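Local coordinates for effector protein HopAB2 (Pseudomonas syringae pv. tomato, PDB 3HGL) that is recognised by the tomato Pto resistance protein through the domain described here, eliciting host immunity, and in susceptible plants suppresses programmed cell death as a virulence factor, at residues 23-26 / 27-31; 70-73 / 74-78. One frame throughout, in Å; residues are numbered along the deposited sequence.

Contact 1: residues 23-26 / 27-31; sequences ISHT and RNMLR
His25 and Met29, one helical turn apart, meet where CG of Met29, a selenomethionine, lies 3.5 Å from the ring atom CE1 of His25. With CG anti to the backbone N (chi1 173°), the imidazole leans from CB towards the turn that carries Met29. Met29 turns at chi2 and chi3, and its SE sits 5.1 Å from the centroid of the His25 ring, 44° off the ring normal, an oblique sulfur-aromatic approach. The ring is also held through ND1, which is hydrogen-bonded to Glu45; the same carboxylate oxygen bonds OG1 of Thr26, whose hydroxyl also pairs with Asp22 O. Residues 23-31 form the first turns of helix 23-35, part of the all-helical Pto-interaction domain, and its i to i+4 backbone bonds set His25 and Met29 one turn apart. Met29 N reaches His25 O at 3.0 Å, and Leu30 N reaches Thr26 O at 2.9 Å. Arg27 N is hydrogen-bonded to Ile23 O. CG of Arg27, set beside its own N by chi1, lies 3.2 Å from Ile23 O; the chain then bends at chi3 (63°), and the guanidinium packs against helix 66-80. Asn28 OD1 accepts a weak hydrogen bond from Arg31 NH1 at 3.4 Å.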
# COMPACT_ATOMS: atom_id res chain seq x y z
N ILE A 23 6.42 7.54 0.55
CA ILE A 23 5.31 7.06 -0.26
C ILE A 23 5.55 6.97 -1.76
O ILE A 23 4.80 6.29 -2.46
CB ILE A 23 4.00 7.86 0.03
CG1 ILE A 23 4.22 9.35 -0.16
CG2 ILE A 23 3.53 7.56 1.44
CD1 ILE A 23 2.93 10.15 -0.10
N SER A 24 6.59 7.63 -2.27
CA SER A 24 6.88 7.52 -3.70
C SER A 24 7.41 6.09 -3.87
O SER A 24 7.11 5.41 -4.85
CB SER A 24 7.94 8.55 -4.15
OG SER A 24 9.22 8.29 -3.60
N HIS A 25 8.17 5.63 -2.88
CA HIS A 25 8.71 4.26 -2.91
C HIS A 25 7.57 3.27 -2.68
O HIS A 25 7.51 2.21 -3.29
CB HIS A 25 9.79 4.09 -1.83
CG HIS A 25 10.27 2.68 -1.68
ND1 HIS A 25 9.68 1.77 -0.82
CD2 HIS A 25 11.28 2.01 -2.29
CE1 HIS A 25 10.29 0.61 -0.91
NE2 HIS A 25 11.27 0.72 -1.79
N THR A 26 6.64 3.62 -1.79
CA THR A 26 5.52 2.73 -1.52
C THR A 26 4.69 2.53 -2.78
O THR A 26 4.21 1.44 -3.04
CB THR A 26 4.63 3.28 -0.39
OG1 THR A 26 5.46 3.64 0.72
CG2 THR A 26 3.62 2.22 0.07
N ARG A 27 4.52 3.60 -3.57
CA ARG A 27 3.76 3.48 -4.81
C ARG A 27 4.42 2.45 -5.74
O ARG A 27 3.73 1.64 -6.36
CB ARG A 27 3.68 4.82 -5.55
CG ARG A 27 2.81 5.88 -4.89
CD ARG A 27 2.62 7.07 -5.85
NE ARG A 27 1.90 6.67 -7.05
CZ ARG A 27 2.01 7.28 -8.23
NH1 ARG A 27 2.82 8.32 -8.36
NH2 ARG A 27 1.32 6.84 -9.28
N ASN A 28 5.74 2.50 -5.84
CA ASN A 28 6.47 1.56 -6.70
C ASN A 28 6.28 0.13 -6.25
O ASN A 28 6.04 -0.76 -7.06
CB ASN A 28 7.97 1.84 -6.70
CG ASN A 28 8.31 3.18 -7.28
OD1 ASN A 28 7.59 3.70 -8.13
ND2 ASN A 28 9.43 3.75 -6.84
N MSE A 29 6.41 -0.09 -4.94
CA MSE A 29 6.26 -1.44 -4.41
C MSE A 29 4.84 -1.96 -4.56
O MSE A 29 4.65 -3.13 -4.90
CB MSE A 29 6.66 -1.48 -2.93
CG MSE A 29 8.16 -1.46 -2.68
SE MSE A 29 9.08 -2.87 -3.64
CE MSE A 29 9.59 -1.81 -5.17
N LEU A 30 3.86 -1.10 -4.31
CA LEU A 30 2.46 -1.52 -4.43
C LEU A 30 2.19 -1.89 -5.88
O LEU A 30 1.47 -2.85 -6.15
CB LEU A 30 1.51 -0.40 -3.98
CG LEU A 30 -0.00 -0.68 -4.09
CD1 LEU A 30 -0.35 -1.95 -3.30
CD2 LEU A 30 -0.81 0.53 -3.57
N ARG A 31 2.76 -1.14 -6.82
CA ARG A 31 2.58 -1.42 -8.24
C ARG A 31 3.16 -2.80 -8.55
O ARG A 31 2.54 -3.60 -9.25
CB ARG A 31 3.27 -0.35 -9.10
CG ARG A 31 3.22 -0.64 -10.60
CD ARG A 31 3.82 0.49 -11.44
NE ARG A 31 3.15 1.76 -11.17
CZ ARG A 31 3.68 2.74 -10.45
NH1 ARG A 31 4.89 2.62 -9.93
NH2 ARG A 31 2.97 3.84 -10.22

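Contact 2: residues 70-73 / 74-78; sequences ELRG and ALRRA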
# COMPACT_ATOMS: atom_id res chain seq x y z
N GLU A 70 -8.05 1.23 -4.21
CA GLU A 70 -8.27 2.54 -3.60
C GLU A 70 -6.96 3.09 -3.04
O GLU A 70 -6.70 4.29 -3.10
CB GLU A 70 -9.31 2.45 -2.48
CG GLU A 70 -10.72 2.13 -2.97
CD GLU A 70 -11.21 3.11 -4.03
OE1 GLU A 70 -10.92 4.32 -3.92
OE2 GLU A 70 -11.91 2.67 -4.96
N LEU A 71 -6.14 2.21 -2.49
CA LEU A 71 -4.85 2.62 -1.94
C LEU A 71 -3.96 3.16 -3.05
O LEU A 71 -3.25 4.14 -2.87
CB LEU A 71 -4.16 1.45 -1.24
CG LEU A 71 -2.79 1.77 -0.63
CD1 LEU A 71 -2.90 2.95 0.33
CD2 LEU A 71 -2.27 0.54 0.11
N ARG A 72 -3.98 2.50 -4.20
CA ARG A 72 -3.18 2.93 -5.34
C ARG A 72 -3.56 4.36 -5.73
O ARG A 72 -2.69 5.19 -5.98
CB ARG A 72 -3.42 2.00 -6.53
CG ARG A 72 -2.71 2.42 -7.82
CD ARG A 72 -3.01 1.44 -8.94
NE ARG A 72 -4.43 1.43 -9.31
CZ ARG A 72 -5.02 0.47 -10.01
NH1 ARG A 72 -4.32 -0.57 -10.43
NH2 ARG A 72 -6.31 0.56 -10.31
N GLY A 73 -4.87 4.63 -5.76
CA GLY A 73 -5.34 5.96 -6.11
C GLY A 73 -5.00 7.00 -5.05
O GLY A 73 -4.58 8.10 -5.37
N ALA A 74 -5.19 6.63 -3.78
CA ALA A 74 -4.91 7.53 -2.67
C ALA A 74 -3.42 7.89 -2.63
O ALA A 74 -3.07 9.04 -2.34
CB ALA A 74 -5.33 6.89 -1.35
N LEU A 75 -2.56 6.92 -2.90
CA LEU A 75 -1.12 7.18 -2.88
C LEU A 75 -0.71 8.11 -4.02
O LEU A 75 0.10 9.02 -3.84
CB LEU A 75 -0.33 5.87 -2.99
CG LEU A 75 -0.27 5.00 -1.73
CD1 LEU A 75 0.40 3.68 -2.06
CD2 LEU A 75 0.48 5.74 -0.63
N ARG A 76 -1.29 7.88 -5.20
CA ARG A 76 -0.98 8.70 -6.36
C ARG A 76 -1.35 10.15 -6.10
O ARG A 76 -0.55 11.06 -6.36
CB ARG A 76 -1.73 8.20 -7.60
CG ARG A 76 -1.45 9.01 -8.86
CD ARG A 76 -2.16 8.46 -10.09
NE ARG A 76 -3.61 8.47 -9.94
CZ ARG A 76 -4.35 7.38 -9.75
NH1 ARG A 76 -3.77 6.19 -9.69
NH2 ARG A 76 -5.66 7.49 -9.62
N ARG A 77 -2.55 10.37 -5.58
CA ARG A 77 -2.99 11.73 -5.29
C ARG A 77 -2.15 12.35 -4.18
O ARG A 77 -1.83 13.54 -4.23
CB ARG A 77 -4.48 11.75 -4.90
CG ARG A 77 -5.43 11.56 -6.07
CD ARG A 77 -6.89 11.75 -5.63
NE ARG A 77 -7.35 10.67 -4.77
CZ ARG A 77 -7.65 9.44 -5.19
NH1 ARG A 77 -7.53 9.14 -6.48
NH2 ARG A 77 -8.06 8.52 -4.33
N ALA A 78 -1.79 11.55 -3.18
CA ALA A 78 -0.98 12.06 -2.07
C ALA A 78 0.37 12.58 -2.54
O ALA A 78 0.81 13.67 -2.15
CB ALA A 78 -0.78 10.97 -1.02
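Four consecutive i to i+4 bonds join residues 70-73 to 74-78, from Ala74 N to Glu70 O at 2.9 Å through to Arg77 N to Gly73 O at 3.1 Å, with N-H...O angles all above 155°. This regular alpha-helical ladder belongs to helix 66-80, the last helix of the all-helical Pto-interaction domain. On the buried side Leu71 and Leu75 form an i, i+4 apolar pair: CD1 of Leu71 approaches CG of Leu75 at 3.9 Å, the two side chains set obliquely to each other. Their first torsions differ. Leu71 carries CG anti to its own N, while Leu75 places CG beside N (chi1 -75°), which brings that carbon within 3.3 Å of Leu71 O. Both leucines pack on Leu30 of helix 23-35, and Leu71 also touches Ile12 of helix 5-18. Ala74, packed on Val13, also faces helix 5-18.

Lacking a side chain, Gly73 is approached by two arginine end groups. Arg76 extends to a bend at chi3 and lays one guanidinium face over Gly73 CA, its NH2 being 3.8 Å from that carbon. Arg77, also bent at chi3, folds back towards the preceding turn. The carbonyl of Gly73 receives the backbone N-H of Arg77 and, separately, lies against the flat group of the same residue. This second approach is a face contact and not a hydrogen bond, the angle at NH1 being poor: Gly73 O stands over the centre of the Arg77 guanidinium, 3.3 Å above its plane.

Overall arrangement
From the N terminus, helix 5-18 comes first, and helix 23-35 follows after a short connection. Contact 1 spans the opening turns of that second helix. The chain then runs through helices 43-52 and 56-59 before reaching helix 66-80, where contact 2 lies. Each contact is local, closing successive helical turns without an intervening loop; they stand in series, neither nesting nor crossing. Their centres are nevertheless only 10 Å apart, because the two helices pack together: Arg27 CG lies 3.7 Å from Leu75 CB, and Arg27 NH2 is 3.5 Å from Arg76 CG. Helix 5-18 touches both, through Leu16 at contact 1 and through Val6 and Ala9 at contact 2.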